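Long-range contacts in molybdenum ABC transporter, periplasmic molybdenum-binding protein (Vibrio cholerae, PDB 4RXL), which binds tungstate and probably serves as the periplasmic solute-binding component that delivers molybdate or tungstate to an ABC transporter: residues L86-P91 with L167-K172; R115-Q120 with R154-L159; L55-N60 with Y197-L202; G39-A44 with E61-Y66. All coordinates share one frame; numbering follows the deposited sequence.

How the contacts relate
Contacts 3 and 4, with centres 8 Å apart, lie on one side of the chain's centre and contacts 1 and 2, with centres 9 Å apart, on the other, as expected of a two-lobed binding protein; the centres of contacts 1 and 2 are about 19 to 23 Å from those of contacts 3 and 4. Along the chain, 39-44 and 61-66 alternate with the segments of contact 3, whose long loop encloses contact 1, which in turn encloses contact 2. Contacts 1 and 3 reach one mixed sheet through neighbouring strands 78-91 and 195-201. Contacts 1, 3 and 4 all touch the tungstate, so segments distant in sequence converge on one anion.

Contact 1. Residues L86-P91 with L167-K172; sequences LVLIRP and LGIVYK. With WO4 (tungstate(VI)ion), chain B.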
loop_
_atom_site.group_PDB
_atom_site.type_symbol
_atom_site.label_atom_id
_atom_site.label_comp_id
_atom_site.label_asym_id
_atom_site.label_seq_id
_atom_site.Cartn_x
_atom_site.Cartn_y
_atom_site.Cartn_z
ATOM N N LEU A 86 -5.230 -0.845 -7.957
ATOM C CA LEU A 86 -4.935 -2.236 -7.615
ATOM C C LEU A 86 -4.794 -3.074 -8.898
ATOM O O LEU A 86 -5.587 -2.924 -9.843
ATOM C CB LEU A 86 -6.078 -2.791 -6.771
ATOM C CG LEU A 86 -5.810 -3.985 -5.854
ATOM C CD1 LEU A 86 -5.006 -3.544 -4.656
ATOM C CD2 LEU A 86 -7.126 -4.586 -5.408
ATOM N N VAL A 87 -3.770 -3.929 -8.912
ATOM C CA VAL A 87 -3.462 -4.744 -10.068
ATOM C C VAL A 87 -3.213 -6.204 -9.728
ATOM O O VAL A 87 -2.905 -6.578 -8.591
ATOM C CB VAL A 87 -2.257 -4.182 -10.847
ATOM C CG1 VAL A 87 -2.577 -2.773 -11.343
ATOM C CG2 VAL A 87 -0.996 -4.171 -10.002
ATOM N N LEU A 88 -3.401 -7.010 -10.767
ATOM C CA LEU A 88 -3.099 -8.412 -10.750
ATOM C C LEU A 88 -1.788 -8.559 -11.492
ATOM O O LEU A 88 -1.656 -8.133 -12.654
ATOM C CB LEU A 88 -4.202 -9.186 -11.450
ATOM C CG LEU A 88 -4.073 -10.715 -11.467
ATOM C CD1 LEU A 88 -4.127 -11.294 -10.055
ATOM C CD2 LEU A 88 -5.186 -11.251 -12.326
ATOM N N ILE A 89 -0.825 -9.184 -10.830
ATOM C CA ILE A 89 0.500 -9.423 -11.403
ATOM C C ILE A 89 0.861 -10.902 -11.504
ATOM O O ILE A 89 0.299 -11.743 -10.812
ATOM C CB ILE A 89 1.612 -8.680 -10.624
ATOM C CG1 ILE A 89 1.619 -9.031 -9.132
ATOM C CG2 ILE A 89 1.447 -7.176 -10.705
ATOM C CD1 ILE A 89 2.934 -8.722 -8.462
ATOM N N ARG A 90 1.829 -11.167 -12.374
ATOM C CA ARG A 90 2.418 -12.487 -12.592
ATOM C C ARG A 90 3.938 -12.292 -12.632
ATOM O O ARG A 90 4.399 -11.172 -12.882
ATOM C CB ARG A 90 1.956 -13.054 -13.953
ATOM C CG ARG A 90 2.447 -12.262 -15.158
ATOM C CD ARG A 90 2.082 -12.948 -16.461
ATOM N NE ARG A 90 2.487 -12.189 -17.648
ATOM C CZ ARG A 90 3.700 -12.211 -18.210
ATOM N NH1 ARG A 90 4.688 -12.937 -17.696
ATOM N NH2 ARG A 90 3.928 -11.492 -19.306
ATOM N N PRO A 91 4.724 -13.368 -12.405
ATOM C CA PRO A 91 6.164 -13.259 -12.628
ATOM C C PRO A 91 6.414 -13.096 -14.112
ATOM O O PRO A 91 5.737 -13.753 -14.907
ATOM C CB PRO A 91 6.731 -14.593 -12.125
ATOM C CG PRO A 91 5.604 -15.321 -11.486
ATOM C CD PRO A 91 4.321 -14.699 -11.945
ATOM N N LEU A 167 0.339 -15.705 -9.510
ATOM C CA LEU A 167 -0.423 -14.462 -9.524
ATOM C C LEU A 167 -0.360 -13.834 -8.137
ATOM O O LEU A 167 -0.276 -14.538 -7.117
ATOM C CB LEU A 167 -1.887 -14.694 -9.888
ATOM C CG LEU A 167 -2.184 -15.225 -11.285
ATOM C CD1 LEU A 167 -3.644 -15.654 -11.383
ATOM C CD2 LEU A 167 -1.838 -14.193 -12.355
ATOM N N GLY A 168 -0.421 -12.511 -8.099
ATOM C CA GLY A 168 -0.577 -11.792 -6.868
ATOM C C GLY A 168 -1.342 -10.515 -7.090
ATOM O O GLY A 168 -1.502 -10.055 -8.229
ATOM N N ILE A 169 -1.818 -9.947 -5.992
ATOM C CA ILE A 169 -2.554 -8.693 -6.029
ATOM C C ILE A 169 -1.785 -7.638 -5.229
ATOM O O ILE A 169 -1.600 -7.758 -4.041
ATOM C CB ILE A 169 -4.007 -8.846 -5.544
ATOM C CG1 ILE A 169 -4.768 -9.783 -6.471
ATOM C CG2 ILE A 169 -4.691 -7.476 -5.519
ATOM C CD1 ILE A 169 -6.104 -10.231 -5.915
ATOM N N VAL A 170 -1.343 -6.594 -5.923
ATOM C CA VAL A 170 -0.552 -5.551 -5.352
ATOM C C VAL A 170 -1.060 -4.210 -5.882
ATOM O O VAL A 170 -2.016 -4.154 -6.670
ATOM C CB VAL A 170 0.961 -5.726 -5.624
ATOM C CG1 VAL A 170 1.491 -7.022 -5.035
ATOM C CG2 VAL A 170 1.251 -5.642 -7.107
ATOM N N TYR A 171 -0.414 -3.119 -5.470
ATOM C CA TYR A 171 -0.719 -1.837 -6.078
ATOM C C TYR A 171 0.020 -1.631 -7.381
ATOM O O TYR A 171 1.066 -2.231 -7.645
ATOM C CB TYR A 171 -0.418 -0.691 -5.130
ATOM C CG TYR A 171 -1.062 -0.818 -3.779
ATOM C CD1 TYR A 171 -2.404 -0.519 -3.627
ATOM C CD2 TYR A 171 -0.335 -1.162 -2.645
ATOM C CE1 TYR A 171 -3.016 -0.597 -2.367
ATOM C CE2 TYR A 171 -0.927 -1.216 -1.393
ATOM C CZ TYR A 171 -2.261 -0.915 -1.267
ATOM O OH TYR A 171 -2.897 -1.039 -0.081
ATOM N N LYS A 172 -0.540 -0.766 -8.218
ATOM C CA LYS A 172 0.062 -0.332 -9.468
ATOM C C LYS A 172 1.488 0.143 -9.230
ATOM O O LYS A 172 2.394 -0.211 -9.979
ATOM C CB LYS A 172 -0.786 0.776 -10.104
ATOM C CG LYS A 172 -0.179 1.480 -11.306
ATOM C CD LYS A 172 -0.158 0.616 -12.537
ATOM C CE LYS A 172 0.202 1.452 -13.759
ATOM N NZ LYS A 172 -0.748 2.587 -13.974
HETATM W W WO4 B . 0.222 -1.841 2.689
HETATM O O1 WO4 B . 1.393 -3.466 2.879
HETATM O O2 WO4 B . -1.589 -2.173 1.797
HETATM O O3 WO4 B . -0.122 -1.047 4.555
HETATM O O4 WO4 B . 1.176 -0.434 1.518
#
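A chi1 of -157° turns the CG of Leu86 away from its own amide nitrogen and lays the branched end against Ile169, CG meeting CG2 at 3.7 Å. Ile89, by contrast, has a chi1 of 56°, which sets CG1 between the backbone N and the carbonyl carbon, and from there CD1 reaches Val170 CG2 at 3.8 Å, the two side chains meeting at about a right angle. These pairs decorate an antiparallel ladder between 86-91 and 168-171. Val87 with Val170 and Ile89 with Gly168 are its hydrogen-bonded pairs. The bond from Val87 N to Val170 O is 2.9 Å long and nearly straight at 176°, while Ile89 N gives its hydrogen to Gly168 O at 2.8 Å. Leu88 and Ile169 form a non-hydrogen-bonded pair on the face where Leu88 CD1 packs on Ile169 CG1; Val87, Ile89 and Val170 line the reverse face, where Ile89 packs on Leu157 and Val160 of helix 153-161. The strand then delivers Tyr171, the N-cap residue of helix 172-177, into the tungstate pocket. Its OH donates to tungstate O2 at 2.6 Å, with that oxygen in the plane of the ring at its edge. Ser13, Ser40, Ala126 and Val153 also bond to the anion. The bonding partners are hydroxyls and backbone N-H groups, consistent with the anion's charge being met largely by dipolar donors.

Contact 2. Residues R115-Q120 with R154-L159; sequences RLAVAQ and RLALAL
Ala117 and Ala156 mark the nearest approach of strand 116-119 to helix 153-161, their CA atoms being 5.2 Å apart. The methyl CB of Ala117 points at the helix and meets the backbone of Ala156 first, at 3.6 Å from its O; Ala117 CB and Ala156 CB are 4.4 Å apart. In return Ala156 CB sits on the strand's main chain, 3.9 Å from Val118 C and 4.1 Å from Ala119 N. One turn further along, Leu159 adds its branch: with CG anti to the carbonyl carbon (chi1 -75°), CD1 reaches Ala117 CB at 4.0 Å. Consistent with the small methyls, the helix segment lies close: the axis of 154-159 passes 6.9 Å from that of 116-119, the two directions 166° apart. This is helix-on-sheet packing within a periplasmic binding-protein fold, and strand 116-119 runs parallel to its neighbour 147-150, whose Thr150 also touches Ala156 and Leu159. Ala117 is held in turn by backbone bonds to Leu167 and Ile169. On the far side of the strand, Leu116 packs against Trp107, Leu111 and Leu134. At the start of the helix, the side chain of Asn152 bonds to Leu155 N, and Arg154 forms a salt bridge with Asp174.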
loop_
_atom_site.group_PDB
_atom_site.type_symbol
_atom_site.label_atom_id
_atom_site.label_comp_id
_atom_site.label_asym_id
_atom_site.label_seq_id
_atom_site.Cartn_x
_atom_site.Cartn_y
_atom_site.Cartn_z
ATOM N N ARG A 115 -0.503 -20.785 -4.939
ATOM C CA ARG A 115 -1.377 -19.863 -4.215
ATOM C C ARG A 115 -1.311 -18.412 -4.716
ATOM O O ARG A 115 -0.294 -17.969 -5.232
ATOM C CB ARG A 115 -1.016 -19.918 -2.735
ATOM C CG ARG A 115 -1.356 -21.229 -2.068
ATOM C CD ARG A 115 -1.053 -21.199 -0.584
ATOM N NE ARG A 115 -1.633 -22.377 0.064
ATOM C CZ ARG A 115 -2.833 -22.437 0.654
ATOM N NH1 ARG A 115 -3.635 -21.371 0.735
ATOM N NH2 ARG A 115 -3.229 -23.588 1.191
ATOM N N LEU A 116 -2.413 -17.685 -4.565
ATOM C CA LEU A 116 -2.480 -16.271 -4.926
ATOM C C LEU A 116 -1.830 -15.424 -3.835
ATOM O O LEU A 116 -2.260 -15.465 -2.672
ATOM C CB LEU A 116 -3.945 -15.841 -5.091
ATOM C CG LEU A 116 -4.285 -14.406 -5.473
ATOM C CD1 LEU A 116 -3.754 -14.006 -6.838
ATOM C CD2 LEU A 116 -5.805 -14.244 -5.426
ATOM N N ALA A 117 -0.811 -14.654 -4.203
ATOM C CA ALA A 117 -0.112 -13.807 -3.236
ATOM C C ALA A 117 -0.927 -12.565 -2.937
ATOM O O ALA A 117 -1.253 -11.783 -3.839
ATOM C CB ALA A 117 1.265 -13.422 -3.742
ATOM N N VAL A 118 -1.254 -12.376 -1.667
ATOM C CA VAL A 118 -1.958 -11.181 -1.215
ATOM C C VAL A 118 -1.478 -10.809 0.175
ATOM O O VAL A 118 -0.944 -11.676 0.887
ATOM C CB VAL A 118 -3.485 -11.381 -1.135
ATOM C CG1 VAL A 118 -4.068 -11.713 -2.504
ATOM C CG2 VAL A 118 -3.854 -12.449 -0.102
ATOM N N ALA A 119 -1.643 -9.537 0.551
ATOM C CA ALA A 119 -1.406 -9.149 1.949
ATOM C C ALA A 119 -2.584 -9.635 2.805
ATOM O O ALA A 119 -3.652 -9.944 2.274
ATOM C CB ALA A 119 -1.184 -7.667 2.110
ATOM N N GLN A 120 -2.358 -9.777 4.112
ATOM C CA GLN A 120 -3.362 -10.326 5.031
ATOM C C GLN A 120 -4.699 -9.608 4.803
ATOM O O GLN A 120 -4.798 -8.413 4.958
ATOM C CB GLN A 120 -2.909 -10.185 6.497
ATOM C CG GLN A 120 -3.448 -11.262 7.446
ATOM C CD GLN A 120 -4.927 -11.100 7.745
ATOM O OE1 GLN A 120 -5.375 -10.005 8.109
ATOM N NE2 GLN A 120 -5.701 -12.184 7.581
ATOM N N ARG A 154 4.515 -5.549 0.016
ATOM C CA ARG A 154 5.798 -5.805 -0.601
ATOM C C ARG A 154 6.245 -7.250 -0.433
ATOM O O ARG A 154 6.955 -7.777 -1.284
ATOM C CB ARG A 154 6.828 -4.786 -0.119
ATOM C CG ARG A 154 6.529 -3.367 -0.608
ATOM C CD ARG A 154 6.673 -3.231 -2.116
ATOM N NE ARG A 154 6.489 -1.870 -2.648
ATOM C CZ ARG A 154 7.459 -0.977 -2.804
ATOM N NH1 ARG A 154 8.706 -1.270 -2.457
ATOM N NH2 ARG A 154 7.179 0.227 -3.305
ATOM N N LEU A 155 5.812 -7.906 0.639
ATOM C CA LEU A 155 6.120 -9.319 0.811
ATOM C C LEU A 155 5.290 -10.151 -0.160
ATOM O O LEU A 155 5.735 -11.195 -0.604
ATOM C CB LEU A 155 5.888 -9.743 2.252
ATOM C CG LEU A 155 6.901 -9.154 3.261
ATOM C CD1 LEU A 155 6.403 -9.368 4.684
ATOM C CD2 LEU A 155 8.311 -9.716 3.114
ATOM N N ALA A 156 4.071 -9.681 -0.457
ATOM C CA ALA A 156 3.262 -10.307 -1.500
ATOM C C ALA A 156 3.947 -10.150 -2.860
ATOM O O ALA A 156 4.075 -11.118 -3.622
ATOM C CB ALA A 156 1.872 -9.684 -1.535
ATOM N N LEU A 157 4.343 -8.926 -3.202
ATOM C CA LEU A 157 5.139 -8.695 -4.403
ATOM C C LEU A 157 6.335 -9.646 -4.522
ATOM O O LEU A 157 6.535 -10.253 -5.576
ATOM C CB LEU A 157 5.620 -7.240 -4.426
ATOM C CG LEU A 157 6.518 -6.813 -5.590
ATOM C CD1 LEU A 157 5.758 -6.857 -6.898
ATOM C CD2 LEU A 157 7.048 -5.426 -5.330
ATOM N N ALA A 158 7.094 -9.829 -3.438
ATOM C CA ALA A 158 8.298 -10.665 -3.500
ATOM C C ALA A 158 7.999 -12.128 -3.824
ATOM O O ALA A 158 8.826 -12.793 -4.432
ATOM C CB ALA A 158 9.063 -10.578 -2.192
ATOM N N LEU A 159 6.849 -12.641 -3.387
ATOM C CA LEU A 159 6.452 -14.031 -3.705
ATOM C C LEU A 159 6.287 -14.226 -5.214
ATOM O O LEU A 159 6.637 -15.259 -5.775
ATOM C CB LEU A 159 5.137 -14.415 -3.015
ATOM C CG LEU A 159 5.167 -14.696 -1.520
ATOM C CD1 LEU A 159 3.753 -14.943 -1.011
ATOM C CD2 LEU A 159 6.099 -15.872 -1.208
#

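Contact 3. Residues L55-N60 with Y197-L202; sequences LFISAN and YPLAQL. With WO4 (tungstate(VI)ion), chain B.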
loop_
_atom_site.group_PDB
_atom_site.type_symbol
_atom_site.label_atom_id
_atom_site.label_comp_id
_atom_site.label_asym_id
_atom_site.label_seq_id
_atom_site.Cartn_x
_atom_site.Cartn_y
_atom_site.Cartn_z
ATOM N N LEU A 55 4.929 10.826 12.585
ATOM C CA LEU A 55 4.061 10.838 11.399
ATOM C C LEU A 55 3.709 9.432 11.026
ATOM O O LEU A 55 4.553 8.521 11.163
ATOM C CB LEU A 55 4.782 11.449 10.189
ATOM C CG LEU A 55 5.252 12.904 10.205
ATOM C CD1 LEU A 55 5.953 13.198 8.890
ATOM C CD2 LEU A 55 4.078 13.829 10.414
ATOM N N PHE A 56 2.508 9.276 10.490
ATOM C CA PHE A 56 2.005 7.992 9.998
ATOM C C PHE A 56 1.347 8.122 8.642
ATOM O O PHE A 56 0.475 8.928 8.456
ATOM C CB PHE A 56 0.996 7.429 11.007
ATOM C CG PHE A 56 0.331 6.112 10.586
ATOM C CD1 PHE A 56 1.043 5.030 10.085
ATOM C CD2 PHE A 56 -1.028 5.963 10.737
ATOM C CE1 PHE A 56 0.387 3.837 9.771
ATOM C CE2 PHE A 56 -1.673 4.790 10.388
ATOM C CZ PHE A 56 -0.964 3.723 9.931
ATOM N N ILE A 57 1.781 7.338 7.675
ATOM C CA ILE A 57 1.136 7.286 6.365
ATOM C C ILE A 57 0.526 5.906 6.218
ATOM O O ILE A 57 1.223 4.898 6.201
ATOM C CB ILE A 57 2.144 7.531 5.215
ATOM C CG1 ILE A 57 2.749 8.941 5.353
ATOM C CG2 ILE A 57 1.507 7.314 3.836
ATOM C CD1 ILE A 57 3.909 9.194 4.399
ATOM N N SER A 58 -0.782 5.857 6.094
ATOM C CA SER A 58 -1.512 4.595 5.902
ATOM C C SER A 58 -1.899 4.382 4.453
ATOM O O SER A 58 -2.063 5.338 3.707
ATOM C CB SER A 58 -2.770 4.674 6.749
ATOM O OG SER A 58 -3.529 3.489 6.659
ATOM N N ALA A 59 -2.081 3.122 4.041
ATOM C CA ALA A 59 -2.581 2.800 2.712
ATOM C C ALA A 59 -4.105 2.703 2.645
ATOM O O ALA A 59 -4.667 2.376 1.580
ATOM C CB ALA A 59 -1.924 1.547 2.204
ATOM N N ASN A 60 -4.772 2.977 3.773
ATOM C CA ASN A 60 -6.212 3.264 3.756
ATOM C C ASN A 60 -6.626 4.330 4.765
ATOM O O ASN A 60 -5.851 4.681 5.641
ATOM C CB ASN A 60 -7.042 1.982 3.909
ATOM C CG ASN A 60 -6.954 1.351 5.277
ATOM O OD1 ASN A 60 -6.448 1.936 6.234
ATOM N ND2 ASN A 60 -7.464 0.105 5.367
ATOM N N TYR A 197 -4.222 7.366 0.652
ATOM C CA TYR A 197 -3.190 7.379 1.677
ATOM C C TYR A 197 -3.264 8.608 2.558
ATOM O O TYR A 197 -2.824 9.671 2.155
ATOM C CB TYR A 197 -1.793 7.398 1.025
ATOM C CG TYR A 197 -1.419 6.140 0.310
ATOM C CD1 TYR A 197 -1.925 5.871 -0.921
ATOM C CD2 TYR A 197 -0.504 5.209 0.863
ATOM C CE1 TYR A 197 -1.601 4.694 -1.590
ATOM C CE2 TYR A 197 -0.152 4.063 0.190
ATOM C CZ TYR A 197 -0.687 3.813 -1.054
ATOM O OH TYR A 197 -0.372 2.655 -1.742
ATOM N N PRO A 198 -3.826 8.484 3.744
ATOM C CA PRO A 198 -3.742 9.610 4.663
ATOM C C PRO A 198 -2.369 9.765 5.304
ATOM O O PRO A 198 -1.666 8.797 5.554
ATOM C CB PRO A 198 -4.768 9.271 5.740
ATOM C CG PRO A 198 -4.885 7.800 5.702
ATOM C CD PRO A 198 -4.609 7.364 4.284
ATOM N N LEU A 199 -2.041 11.005 5.635
ATOM C CA LEU A 199 -0.861 11.356 6.381
ATOM C C LEU A 199 -1.360 11.922 7.693
ATOM O O LEU A 199 -2.085 12.938 7.701
ATOM C CB LEU A 199 -0.059 12.389 5.610
ATOM C CG LEU A 199 1.014 13.195 6.336
ATOM C CD1 LEU A 199 2.165 12.295 6.768
ATOM C CD2 LEU A 199 1.489 14.323 5.442
ATOM N N ALA A 200 -0.992 11.269 8.791
ATOM C CA ALA A 200 -1.399 11.693 10.129
ATOM C C ALA A 200 -0.226 12.307 10.884
ATOM O O ALA A 200 0.862 11.721 10.940
ATOM C CB ALA A 200 -1.957 10.504 10.885
ATOM N N GLN A 201 -0.440 13.462 11.493
ATOM C CA GLN A 201 0.583 14.113 12.259
ATOM C C GLN A 201 0.276 13.797 13.730
ATOM O O GLN A 201 -0.773 14.210 14.239
ATOM C CB GLN A 201 0.530 15.624 11.982
ATOM C CG GLN A 201 1.706 16.405 12.517
ATOM C CD GLN A 201 1.545 17.912 12.314
ATOM O OE1 GLN A 201 1.080 18.350 11.262
ATOM N NE2 GLN A 201 1.913 18.700 13.327
ATOM N N LEU A 202 1.164 13.093 14.422
ATOM C CA LEU A 202 0.870 12.562 15.750
ATOM C C LEU A 202 1.232 13.506 16.909
ATOM O O LEU A 202 0.959 13.216 18.076
ATOM C CB LEU A 202 1.557 11.200 15.909
ATOM C CG LEU A 202 0.921 10.103 15.053
ATOM C CD1 LEU A 202 1.966 9.303 14.318
ATOM C CD2 LEU A 202 0.070 9.197 15.931
HETATM W W WO4 B . 0.222 -1.841 2.689
HETATM O O1 WO4 B . 1.393 -3.466 2.879
HETATM O O2 WO4 B . -1.589 -2.173 1.797
HETATM O O3 WO4 B . -0.122 -1.047 4.555
HETATM O O4 WO4 B . 1.176 -0.434 1.518
#
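Tyr197 leans on the turn 58-60 at the end of an antiparallel pairing between strands 55-57 and 195-201, part of the mixed sheet of this periplasmic binding-protein fold. Its CB starts 3.4 Å from Ser58 O. CG follows the same oxygen, and CD2 comes closer still, at 3.2 Å, while Ile57 CG2 stands at the ring's edge. Beyond, CE2 packs on Ala59 CB at 3.7 Å, and Ala59 CA lies over the ring face as a CH-pi contact, 4.1 Å from the centroid. The tip, OH, hydrogen-bonds with Ser13 and Asn84, and Ser13 OG also bonds to the tungstate. Further down the strands, Phe56 and Ala200 exchange backbone bonds as a hydrogen-bonded pair, and Ser58 N donates to Pro198 O. Ile57 and Leu199 share one face, with CG1 against CD1; Phe56 and Ala200 share the other, where Leu202 CD1 packs on Phe56 CB. Pro198 packs on the 58-60 turn, CG and CD both 3.3 Å from Asn60 O. A chi1 of -179° carries Ser58 OG beside its own carbonyl carbon, and OG donates to Asn60 O at 2.8 Å, in the carbonyl plane and on a lone pair. Ala59 CB ends 3.7 Å from tungstate O4.

Contact 4. Residues G39-A44 with E61-Y66; sequences GSSSLA and EEWANY. With WO4 (tungstate(VI)ion), chain B.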
loop_
_atom_site.group_PDB
_atom_site.type_symbol
_atom_site.label_atom_id
_atom_site.label_comp_id
_atom_site.label_asym_id
_atom_site.label_seq_id
_atom_site.Cartn_x
_atom_site.Cartn_y
_atom_site.Cartn_z
ATOM N N GLY A 39 3.061 -3.183 7.167
ATOM C CA GLY A 39 1.635 -3.154 6.831
ATOM C C GLY A 39 0.995 -2.081 7.706
ATOM O O GLY A 39 1.356 -1.907 8.887
ATOM N N SER A 40 0.039 -1.356 7.131
ATOM C CA SER A 40 -0.533 -0.172 7.773
ATOM C C SER A 40 -1.183 -0.547 9.102
ATOM O O SER A 40 -1.127 0.211 10.088
ATOM C CB SER A 40 -1.549 0.524 6.888
ATOM O OG SER A 40 -0.993 0.883 5.633
ATOM N N SER A 41 -1.804 -1.731 9.148
ATOM C CA SER A 41 -2.456 -2.240 10.370
ATOM C C SER A 41 -1.465 -2.496 11.489
ATOM O O SER A 41 -1.658 -2.074 12.639
ATOM C CB SER A 41 -3.198 -3.524 10.015
ATOM O OG SER A 41 -2.362 -4.308 9.173
ATOM N N SER A 42 -0.374 -3.161 11.155
ATOM C CA SER A 42 0.628 -3.409 12.143
ATOM C C SER A 42 1.274 -2.098 12.681
ATOM O O SER A 42 1.463 -1.939 13.886
ATOM C CB SER A 42 1.676 -4.326 11.562
ATOM O OG SER A 42 2.653 -4.641 12.553
ATOM N N LEU A 43 1.544 -1.168 11.755
ATOM C CA LEU A 43 2.129 0.114 12.156
ATOM C C LEU A 43 1.198 0.845 13.102
ATOM O O LEU A 43 1.620 1.354 14.155
ATOM C CB LEU A 43 2.423 0.965 10.929
ATOM C CG LEU A 43 3.453 0.411 9.953
ATOM C CD1 LEU A 43 3.515 1.279 8.707
ATOM C CD2 LEU A 43 4.812 0.334 10.587
ATOM N N ALA A 44 -0.069 0.938 12.738
ATOM C CA ALA A 44 -1.041 1.627 13.592
ATOM C C ALA A 44 -1.133 1.050 14.993
ATOM O O ALA A 44 -1.257 1.786 15.980
ATOM C CB ALA A 44 -2.425 1.620 12.951
ATOM N N GLU A 61 -7.839 4.849 4.645
ATOM C CA GLU A 61 -8.299 5.882 5.566
ATOM C C GLU A 61 -8.552 5.309 6.951
ATOM O O GLU A 61 -8.315 5.969 7.964
ATOM C CB GLU A 61 -9.542 6.579 4.986
ATOM C CG GLU A 61 -9.162 7.431 3.762
ATOM C CD GLU A 61 -10.333 7.909 2.917
ATOM O OE1 GLU A 61 -11.269 7.117 2.679
ATOM O OE2 GLU A 61 -10.293 9.071 2.455
ATOM N N GLU A 62 -8.980 4.054 6.985
ATOM C CA GLU A 62 -9.425 3.400 8.205
ATOM C C GLU A 62 -8.324 3.367 9.259
ATOM O O GLU A 62 -8.579 3.717 10.411
ATOM C CB GLU A 62 -9.938 1.984 7.887
ATOM C CG GLU A 62 -11.321 1.960 7.206
ATOM C CD GLU A 62 -11.391 2.573 5.791
ATOM O OE1 GLU A 62 -10.393 2.469 5.013
ATOM O OE2 GLU A 62 -12.473 3.140 5.449
ATOM N N TRP A 63 -7.110 2.969 8.901
ATOM C CA TRP A 63 -6.085 2.850 9.935
ATOM C C TRP A 63 -5.636 4.189 10.490
ATOM O O TRP A 63 -5.191 4.240 11.632
ATOM C CB TRP A 63 -4.892 2.004 9.496
ATOM C CG TRP A 63 -5.299 0.543 9.509
ATOM C CD1 TRP A 63 -5.465 -0.292 8.429
ATOM C CD2 TRP A 63 -5.628 -0.220 10.663
ATOM N NE1 TRP A 63 -5.873 -1.543 8.850
ATOM C CE2 TRP A 63 -5.986 -1.518 10.220
ATOM C CE3 TRP A 63 -5.648 0.062 12.033
ATOM C CZ2 TRP A 63 -6.340 -2.512 11.092
ATOM C CZ3 TRP A 63 -6.018 -0.923 12.895
ATOM C CH2 TRP A 63 -6.355 -2.208 12.422
ATOM N N ALA A 64 -5.769 5.274 9.716
ATOM C CA ALA A 64 -5.435 6.582 10.258
ATOM C C ALA A 64 -6.567 7.045 11.157
ATOM O O ALA A 64 -6.330 7.608 12.228
ATOM C CB ALA A 64 -5.164 7.578 9.144
ATOM N N ASN A 65 -7.807 6.774 10.751
ATOM C CA ASN A 65 -8.959 7.119 11.583
ATOM C C ASN A 65 -9.039 6.304 12.899
ATOM O O ASN A 65 -9.547 6.785 13.910
ATOM C CB ASN A 65 -10.257 6.984 10.794
ATOM C CG ASN A 65 -11.448 7.556 11.532
ATOM O OD1 ASN A 65 -11.530 8.758 11.795
ATOM N ND2 ASN A 65 -12.377 6.686 11.883
ATOM N N TYR A 66 -8.487 5.094 12.872
ATOM C CA TYR A 66 -8.296 4.287 14.071
ATOM C C TYR A 66 -7.531 5.067 15.147
ATOM O O TYR A 66 -7.942 5.112 16.313
ATOM C CB TYR A 66 -7.529 3.037 13.686
ATOM C CG TYR A 66 -7.254 2.068 14.795
ATOM C CD1 TYR A 66 -8.195 1.119 15.144
ATOM C CD2 TYR A 66 -6.035 2.064 15.464
ATOM C CE1 TYR A 66 -7.956 0.213 16.161
ATOM C CE2 TYR A 66 -5.774 1.150 16.477
ATOM C CZ TYR A 66 -6.740 0.230 16.816
ATOM O OH TYR A 66 -6.528 -0.653 17.850
HETATM W W WO4 B . 0.222 -1.841 2.689
HETATM O O1 WO4 B . 1.393 -3.466 2.879
HETATM O O2 WO4 B . -1.589 -2.173 1.797
HETATM O O3 WO4 B . -0.122 -1.047 4.555
HETATM O O4 WO4 B . 1.176 -0.434 1.518
#
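Aromatic packing joins Ser41 to Trp63 across two helices whose short axes run 6° and 9.6 Å apart. Ser41 CA stands over the indole face as a CH-pi contact, 3.7 Å from the centroid of the five-membered ring and 13° off its normal, and Ser41 CB lies by the rim, 3.4 Å from CE2 and close to NE1 and CZ2. A chi1 of -75° swings the indole of Trp63 back beside its own amide nitrogen. Apolar packing extends the contact one turn along, Ala44 CB lying 3.7 Å from Trp63 CE3 and more loosely near Tyr66 CD2. Within 61-66, Trp63 CZ3 is set over the centre of the Tyr66 ring. Helices 40-49 and 61-69 flank strand 55-57 in chain order, the alternation usual for periplasmic binding proteins. Polar interactions gather at the start of helix 40-49 and at the indole N-H. Ser40 N, just past the N-cap Gly39, donates to tungstate O3 at 2.6 Å; Ser40 OG lies a doubtfully short 2.4 Å from O3. The helix start probably adds a favourable dipole. Ser40 OG also bonds to Ala59 N. Trp63 NE1 donates to Ala123 O, whereas the buried backbone O of Trp63 has no partner in the model.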